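Local coordinates for protein pectinesterase inhibitor 1 (Arabidopsis thaliana, PDB 1X91) that inhibits pectin methylesterases of flowers, siliques and leaves, as a secreted four-helix-bundle protein of the plant invertase/pectin methylesterase inhibitor family, at residues A49-L53 against Y79-I83; A71-C75 against C115-V119; A112-L116 against S133-K137. The protein carries 1 engineered substitution. All coordinates share one frame; numbering follows the deposited sequence. Where two conformers were deposited one is given.

Contact 1 (A49-L53 against Y79-I83); sequences ATQTL and YESAI
Residues 49-53 and 79-83 run antiparallel, their short axes 9.7 Å apart and inclined at 159°, with Leu53 level with Tyr79 at one end and Ala49 level with Ile83 at the other. Thr52 lays its methyl over one face of the Tyr79 ring: CG2 stands 4.3 Å from the ring centroid and 25° off the normal, a CH-pi contact. The threonine torsion (chi1 -57°) places CG2 anti to the backbone N, which turns OG1 back to the carbonyl O of Arg48, with a further hydrogen bond to Asn132. At the other end Ile83 reaches across through its longer branch. Its CG1 lies 3.7 Å from Ala49 CB, and its terminal CD1 meets Leu53 CD2 at 3.9 Å. The second leucine methyl, CD1, rests 4.0 Å from CG of Glu80, so that the aliphatic part of this exposed glutamate extends the apolar surface outward. Beyond the pair, the Tyr79 hydroxyl hydrogen-bonds to Ser133 and meets Ala112, while the ring also touches Ile136 and Cys115. No hydrogen bond joins the two segments; they adhere through methyl and ring packing, and the polar ends of Thr52 and Tyr79 are satisfied by other parts of the bundle.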
loop_
_atom_site.group_PDB
_atom_site.type_symbol
_atom_site.label_atom_id
_atom_site.label_comp_id
_atom_site.label_asym_id
_atom_site.label_seq_id
_atom_site.Cartn_x
_atom_site.Cartn_y
_atom_site.Cartn_z
ATOM N N ALA A 49 4.773 -4.496 0.670
ATOM C CA ALA A 49 3.981 -5.531 0.024
ATOM C C ALA A 49 4.801 -6.767 -0.124
ATOM O O ALA A 49 4.351 -7.887 0.181
ATOM C CB ALA A 49 3.497 -5.030 -1.339
ATOM N N THR A 50 6.034 -6.578 -0.554
ATOM C CA THR A 50 6.949 -7.679 -0.757
ATOM C C THR A 50 7.287 -8.367 0.576
ATOM O O THR A 50 7.318 -9.596 0.672
ATOM C CB THR A 50 8.203 -7.150 -1.451
ATOM O OG1 THR A 50 7.822 -6.674 -2.745
ATOM C CG2 THR A 50 9.163 -8.284 -1.760
ATOM N N GLN A 51 7.536 -7.585 1.605
ATOM C CA GLN A 51 7.800 -8.155 2.937
ATOM C C GLN A 51 6.590 -8.956 3.405
ATOM O O GLN A 51 6.738 -10.015 4.058
ATOM C CB GLN A 51 8.097 -7.044 3.919
ATOM C CG GLN A 51 9.419 -6.286 3.672
ATOM C CD GLN A 51 9.405 -4.845 4.195
ATOM O OE1 GLN A 51 8.542 -4.463 4.984
ATOM N NE2 GLN A 51 10.396 -4.057 3.786
ATOM N N THR A 52 5.393 -8.458 3.141
ATOM C CA THR A 52 4.166 -9.082 3.631
ATOM C C THR A 52 3.911 -10.381 2.930
ATOM O O THR A 52 3.482 -11.367 3.576
ATOM C CB THR A 52 2.948 -8.131 3.468
ATOM O OG1 THR A 52 3.233 -6.915 4.165
ATOM C CG2 THR A 52 1.738 -8.714 4.179
ATOM N N LEU A 53 4.125 -10.421 1.615
ATOM C CA LEU A 53 4.057 -11.699 0.887
ATOM C C LEU A 53 4.987 -12.762 1.527
ATOM O O LEU A 53 4.550 -13.899 1.770
ATOM C CB LEU A 53 4.365 -11.489 -0.610
ATOM C CG LEU A 53 4.230 -12.710 -1.506
ATOM C CD1 LEU A 53 2.813 -13.294 -1.483
ATOM C CD2 LEU A 53 4.589 -12.336 -2.939
ATOM N N TYR A 79 -1.842 -10.119 -2.591
ATOM C CA TYR A 79 -0.565 -9.457 -2.581
ATOM C C TYR A 79 0.249 -9.675 -3.857
ATOM O O TYR A 79 0.964 -8.764 -4.279
ATOM C CB TYR A 79 0.243 -9.750 -1.300
ATOM C CG TYR A 79 -0.169 -8.784 -0.189
ATOM C CD1 TYR A 79 -0.936 -9.215 0.892
ATOM C CD2 TYR A 79 -0.003 -7.404 -0.338
ATOM C CE1 TYR A 79 -1.359 -8.329 1.876
ATOM C CE2 TYR A 79 -0.453 -6.512 0.636
ATOM C CZ TYR A 79 -1.112 -7.015 1.765
ATOM O OH TYR A 79 -1.569 -6.165 2.757
ATOM N N GLU A 80 0.173 -10.877 -4.444
ATOM C CA GLU A 80 0.818 -11.106 -5.721
ATOM C C GLU A 80 0.246 -10.107 -6.775
ATOM O O GLU A 80 0.986 -9.479 -7.506
ATOM C CB GLU A 80 0.701 -12.554 -6.167
ATOM C CG GLU A 80 1.496 -13.510 -5.275
ATOM C CD GLU A 80 1.380 -14.955 -5.682
ATOM O OE1 GLU A 80 0.350 -15.329 -6.283
ATOM O OE2 GLU A 80 2.321 -15.695 -5.340
ATOM N N SER A 81 -1.060 -9.929 -6.737
ATOM C CA SER A 81 -1.741 -9.017 -7.653
ATOM C C SER A 81 -1.397 -7.587 -7.294
ATOM O O SER A 81 -1.146 -6.761 -8.176
ATOM C CB SER A 81 -3.249 -9.236 -7.602
ATOM O OG SER A 81 -3.586 -10.456 -8.252
ATOM N N ALA A 82 -1.375 -7.278 -6.009
ATOM C CA ALA A 82 -1.080 -5.912 -5.609
ATOM C C ALA A 82 0.329 -5.512 -6.016
ATOM O O ALA A 82 0.565 -4.390 -6.449
ATOM C CB ALA A 82 -1.258 -5.730 -4.135
ATOM N N ILE A 83 1.272 -6.431 -5.863
ATOM C CA ILE A 83 2.638 -6.189 -6.260
ATOM C C ILE A 83 2.719 -5.892 -7.748
ATOM O O ILE A 83 3.425 -4.978 -8.132
ATOM C CB ILE A 83 3.568 -7.389 -5.805
ATOM C CG1 ILE A 83 3.761 -7.264 -4.301
ATOM C CG2 ILE A 83 4.882 -7.373 -6.512
ATOM C CD1 ILE A 83 4.186 -8.551 -3.653
#

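Contact 2 (A71-C75 against C115-V119); sequences AYRSC and CLDDV
Cys75 and Cys115 tie two almost exactly antiparallel helical segments together through a disulfide, where the short axes come within 8.7 Å of each other. Followed outward, the Cys75 side chain begins with CB, 4.0 Å from Cys115 CB. Its SG then bonds covalently to Cys115 SG at 2.1 Å, and the torsion about the S-S bond is 91°, close to the relaxed value for a disulfide. The two cysteines present their sulfurs differently: Cys75 SG is anti to its own carbonyl carbon (chi1 -74°), whereas Cys115 SG is anti to the backbone N (chi1 180°). The same Cys75 sulfur also packs against Val119, whose CG1 lies 3.7 Å away.

This valine methyl is a shared contact point. It approaches the Tyr72 ring obliquely, 3.8 Å from CE1, and is 4.2 Å from Ala71 CB. Ala71 CB in turn sits 3.3 Å from the carbonyl O of Asp118, a close approach that the small alanine side chain allows. The Tyr72 hydroxyl takes a hydrogen bond from the backbone N of Asp126, while its ring packs on Leu56, Ile59 and Ile60 of helix 34-62 and on Leu122 and Val125 of the loop that follows helix 98-119. Cys115 also touches Val129 of helix 127-149, so all four long helices meet around this buried site. The arrangement is an interhelical disulfide between neighbouring antiparallel helices, here fastening helix 66-94 to helix 98-119 in the four-helix bundle of the pectin methylesterase inhibitor family.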
loop_
_atom_site.group_PDB
_atom_site.type_symbol
_atom_site.label_atom_id
_atom_site.label_comp_id
_atom_site.label_asym_id
_atom_site.label_seq_id
_atom_site.Cartn_x
_atom_site.Cartn_y
_atom_site.Cartn_z
ATOM N N ALA A 71 -7.521 -18.122 4.517
ATOM C CA ALA A 71 -7.430 -16.661 4.612
ATOM C C ALA A 71 -6.077 -16.140 4.169
ATOM O O ALA A 71 -5.996 -15.175 3.400
ATOM C CB ALA A 71 -7.731 -16.164 6.020
ATOM N N TYR A 72 -5.011 -16.723 4.673
ATOM C CA TYR A 72 -3.666 -16.278 4.335
ATOM C C TYR A 72 -3.331 -16.577 2.872
ATOM O O TYR A 72 -2.595 -15.810 2.252
ATOM C CB TYR A 72 -2.614 -16.848 5.305
ATOM C CG TYR A 72 -2.773 -16.349 6.733
ATOM C CD1 TYR A 72 -3.069 -15.027 7.037
ATOM C CD2 TYR A 72 -2.651 -17.231 7.814
ATOM C CE1 TYR A 72 -3.215 -14.604 8.319
ATOM C CE2 TYR A 72 -2.804 -16.802 9.088
ATOM C CZ TYR A 72 -3.097 -15.516 9.376
ATOM O OH TYR A 72 -3.241 -15.111 10.680
ATOM N N ARG A 73 -3.854 -17.665 2.328
ATOM C CA ARG A 73 -3.682 -17.985 0.913
ATOM C C ARG A 73 -4.401 -16.977 0.020
ATOM O O ARG A 73 -3.858 -16.589 -1.022
ATOM C CB ARG A 73 -4.165 -19.393 0.577
ATOM C CG ARG A 73 -3.154 -20.476 0.833
ATOM C CD ARG A 73 -3.705 -21.863 0.518
ATOM N NE ARG A 73 -2.718 -22.911 0.772
ATOM N N SER A 74 -5.588 -16.533 0.445
ATOM C CA SER A 74 -6.298 -15.456 -0.232
ATOM C C SER A 74 -5.443 -14.174 -0.166
ATOM O O SER A 74 -5.339 -13.398 -1.173
ATOM C CB SER A 74 -7.653 -15.230 0.418
ATOM O OG SER A 74 -8.273 -14.042 -0.061
ATOM N N CYS A 75 -4.841 -13.926 0.985
ATOM C CA CYS A 75 -3.958 -12.777 1.154
ATOM C C CYS A 75 -2.768 -12.884 0.186
ATOM O O CYS A 75 -2.374 -11.895 -0.428
ATOM C CB CYS A 75 -3.482 -12.619 2.607
ATOM S SG CYS A 75 -4.722 -11.987 3.747
ATOM N N CYS A 115 -7.366 -8.443 1.828
ATOM C CA CYS A 115 -6.634 -9.216 2.830
ATOM C C CYS A 115 -7.166 -8.948 4.233
ATOM O O CYS A 115 -7.473 -9.889 4.983
ATOM C CB CYS A 115 -5.127 -8.966 2.739
ATOM S SG CYS A 115 -4.211 -9.940 4.019
ATOM N N LEU A 116 -7.357 -7.680 4.590
ATOM C CA LEU A 116 -7.881 -7.338 5.909
ATOM C C LEU A 116 -9.258 -7.969 6.127
ATOM O O LEU A 116 -9.549 -8.528 7.190
ATOM C CB LEU A 116 -7.998 -5.843 6.046
ATOM C CG LEU A 116 -6.695 -5.170 6.348
ATOM C CD1 LEU A 116 -6.841 -3.672 6.164
ATOM C CD2 LEU A 116 -6.238 -5.565 7.774
ATOM N N ASP A 117 -10.114 -7.910 5.113
ATOM C CA ASP A 117 -11.436 -8.552 5.188
ATOM C C ASP A 117 -11.370 -10.112 5.206
ATOM O O ASP A 117 -12.225 -10.772 5.804
ATOM C CB ASP A 117 -12.320 -8.067 4.028
ATOM C CG ASP A 117 -12.748 -6.596 4.172
ATOM O OD1 ASP A 117 -12.633 -6.018 5.274
ATOM O OD2 ASP A 117 -13.220 -5.941 3.214
ATOM N N ASP A 118 -10.356 -10.700 4.578
ATOM C CA ASP A 118 -10.211 -12.150 4.529
ATOM C C ASP A 118 -9.790 -12.695 5.897
ATOM O O ASP A 118 -10.060 -13.888 6.168
ATOM C CB ASP A 118 -9.122 -12.585 3.545
ATOM C CG ASP A 118 -9.519 -12.480 2.069
ATOM O OD1 ASP A 118 -10.693 -12.654 1.711
ATOM O OD2 ASP A 118 -8.647 -12.332 1.182
ATOM N N VAL A 119 -9.111 -11.869 6.713
ATOM C CA VAL A 119 -8.571 -12.302 8.022
ATOM C C VAL A 119 -9.406 -11.843 9.205
ATOM O O VAL A 119 -9.087 -12.195 10.350
ATOM C CB VAL A 119 -7.066 -11.915 8.273
ATOM C CG1 VAL A 119 -6.151 -12.453 7.181
ATOM C CG2 VAL A 119 -6.879 -10.429 8.424
#

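Contact 3 (A112-L116 against S133-K137); sequences ADTCL and SKTIK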
loop_
_atom_site.group_PDB
_atom_site.type_symbol
_atom_site.label_atom_id
_atom_site.label_comp_id
_atom_site.label_asym_id
_atom_site.label_seq_id
_atom_site.Cartn_x
_atom_site.Cartn_y
_atom_site.Cartn_z
ATOM N N ALA A 112 -4.902 -4.929 -0.404
ATOM C CA ALA A 112 -4.664 -4.836 1.018
ATOM C C ALA A 112 -5.970 -4.885 1.812
ATOM O O ALA A 112 -6.036 -5.575 2.827
ATOM C CB ALA A 112 -3.847 -3.612 1.367
ATOM N N ASP A 113 -7.003 -4.197 1.347
ATOM C CA ASP A 113 -8.291 -4.101 2.050
ATOM C C ASP A 113 -8.941 -5.480 2.064
ATOM O O ASP A 113 -9.558 -5.879 3.087
ATOM C CB ASP A 113 -9.204 -3.098 1.333
ATOM C CG ASP A 113 -9.961 -2.146 2.279
ATOM O OD1 ASP A 113 -9.901 -2.286 3.522
ATOM O OD2 ASP A 113 -10.634 -1.184 1.800
ATOM N N THR A 114 -8.795 -6.200 0.974
ATOM C CA THR A 114 -9.396 -7.533 0.826
ATOM C C THR A 114 -8.695 -8.508 1.758
ATOM O O THR A 114 -9.364 -9.273 2.436
ATOM C CB THR A 114 -9.293 -8.037 -0.587
ATOM O OG1 THR A 114 -10.101 -7.249 -1.473
ATOM C CG2 THR A 114 -9.827 -9.500 -0.702
ATOM N N CYS A 115 -7.366 -8.443 1.828
ATOM C CA CYS A 115 -6.634 -9.216 2.830
ATOM C C CYS A 115 -7.166 -8.948 4.233
ATOM O O CYS A 115 -7.473 -9.889 4.983
ATOM C CB CYS A 115 -5.127 -8.966 2.739
ATOM S SG CYS A 115 -4.211 -9.940 4.019
ATOM N N LEU A 116 -7.357 -7.680 4.590
ATOM C CA LEU A 116 -7.881 -7.338 5.909
ATOM C C LEU A 116 -9.258 -7.969 6.127
ATOM O O LEU A 116 -9.549 -8.528 7.190
ATOM C CB LEU A 116 -7.998 -5.843 6.046
ATOM C CG LEU A 116 -6.695 -5.170 6.348
ATOM C CD1 LEU A 116 -6.841 -3.672 6.164
ATOM C CD2 LEU A 116 -6.238 -5.565 7.774
ATOM N N SER A 133 -0.958 -4.734 6.316
ATOM C CA SER A 133 -2.079 -4.473 5.422
ATOM C C SER A 133 -2.664 -3.099 5.646
ATOM O O SER A 133 -2.962 -2.393 4.699
ATOM C CB SER A 133 -3.179 -5.522 5.541
ATOM O OG SER A 133 -2.713 -6.767 5.033
ATOM N N LYS A 134 -2.810 -2.732 6.905
ATOM C CA LYS A 134 -3.236 -1.378 7.232
ATOM C C LYS A 134 -2.212 -0.345 6.738
ATOM O O LYS A 134 -2.590 0.677 6.170
ATOM C CB LYS A 134 -3.448 -1.223 8.743
ATOM C CG LYS A 134 -4.626 -1.956 9.240
ATOM C CD LYS A 134 -4.778 -1.780 10.763
ATOM C CE LYS A 134 -5.970 -2.536 11.290
ATOM N NZ LYS A 134 -6.079 -2.306 12.762
ATOM N N THR A 135 -0.934 -0.596 6.927
ATOM C CA THR A 135 0.141 0.305 6.484
ATOM C C THR A 135 0.092 0.465 4.972
ATOM O O THR A 135 0.196 1.563 4.451
ATOM C CB THR A 135 1.479 -0.245 6.926
ATOM O OG1 THR A 135 1.548 -0.069 8.364
ATOM C CG2 THR A 135 2.668 0.496 6.294
ATOM N N ILE A 136 -0.105 -0.624 4.248
ATOM C CA ILE A 136 -0.143 -0.516 2.795
ATOM C C ILE A 136 -1.380 0.233 2.342
ATOM O O ILE A 136 -1.296 1.024 1.410
ATOM C CB ILE A 136 -0.018 -1.926 2.146
ATOM C CG1 ILE A 136 1.386 -2.437 2.339
ATOM C CG2 ILE A 136 -0.418 -1.930 0.658
ATOM C CD1 ILE A 136 1.531 -3.937 2.216
ATOM N N LYS A 137 -2.529 0.004 2.976
ATOM C CA LYS A 137 -3.706 0.735 2.644
ATOM C C LYS A 137 -3.450 2.252 2.830
ATOM O O LYS A 137 -3.827 3.060 1.968
ATOM C CB LYS A 137 -4.857 0.226 3.502
ATOM C CG LYS A 137 -6.112 0.932 3.303
ATOM C CD LYS A 137 -7.242 0.111 4.012
ATOM C CE LYS A 137 -8.485 0.881 3.958
ATOM N NZ LYS A 137 -9.536 0.241 4.746
#
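Lys137 NZ donates a hydrogen bond to Asp113 OD1 at 2.8 Å, forming a salt bridge between antiparallel helical segments whose axes are 8.9 Å apart. The ammonium comes from above the carboxylate, 39° out of its plane, and OD2 is farther from NZ at 3.5 Å. Lys137 spans the gap because CG is anti to the backbone N (chi1 177°) and the chain stays extended to its end. With an alanine at Asp113, the Lys137 ammonium is likely to lose its partner on helix 98-119, and its long chain would be freer to swing. One turn along from Ala112, Leu116 packs through its branch point, CG being 3.6 Å from Ser133 CB, while its CD1 touches Lys134 CG. Ala112 CB touches both the carbonyl O of Ser133 and Ile136 CG2, 3.7 and 3.9 Å away. In the next shell, Ser133 OG, besides its main polar partner Tyr79, hydrogen-bonds to the Val129 carbonyl, and Ile136 is backed by Thr45, Arg48 and Thr52 of helix 34-62. The interface thus combines buried packing at Ala112, Ser133 and Ile136 with a more open flank where Leu116 and the Asp113-Lys137 pair lie, joining helices 98-119 and 127-149 by both packing and electrostatic attraction.

In the fold
Three helix pairings of one four-helix bundle are linked here: contact 1 joins helices 34-62 and 66-94, contact 2 joins 66-94 to 98-119, and contact 3 joins 98-119 to 127-149. Tyr79 of contact 1 connects all three. Its OH lies 2.6 Å from Ser133 OG of contact 3, probably a hydrogen bond, and its CE1 is 3.9 Å from Cys115 SG in contact 2. Ile136 CD1 of contact 3 packs 3.6 Å from Tyr79 CE2. Contacts 2 and 3 share Cys115 and Leu116, with centres about 9 Å apart; those of contacts 1 and 2 are about 12 Å apart. The N-terminal alpha-hairpin required for inhibition takes part in none of the three.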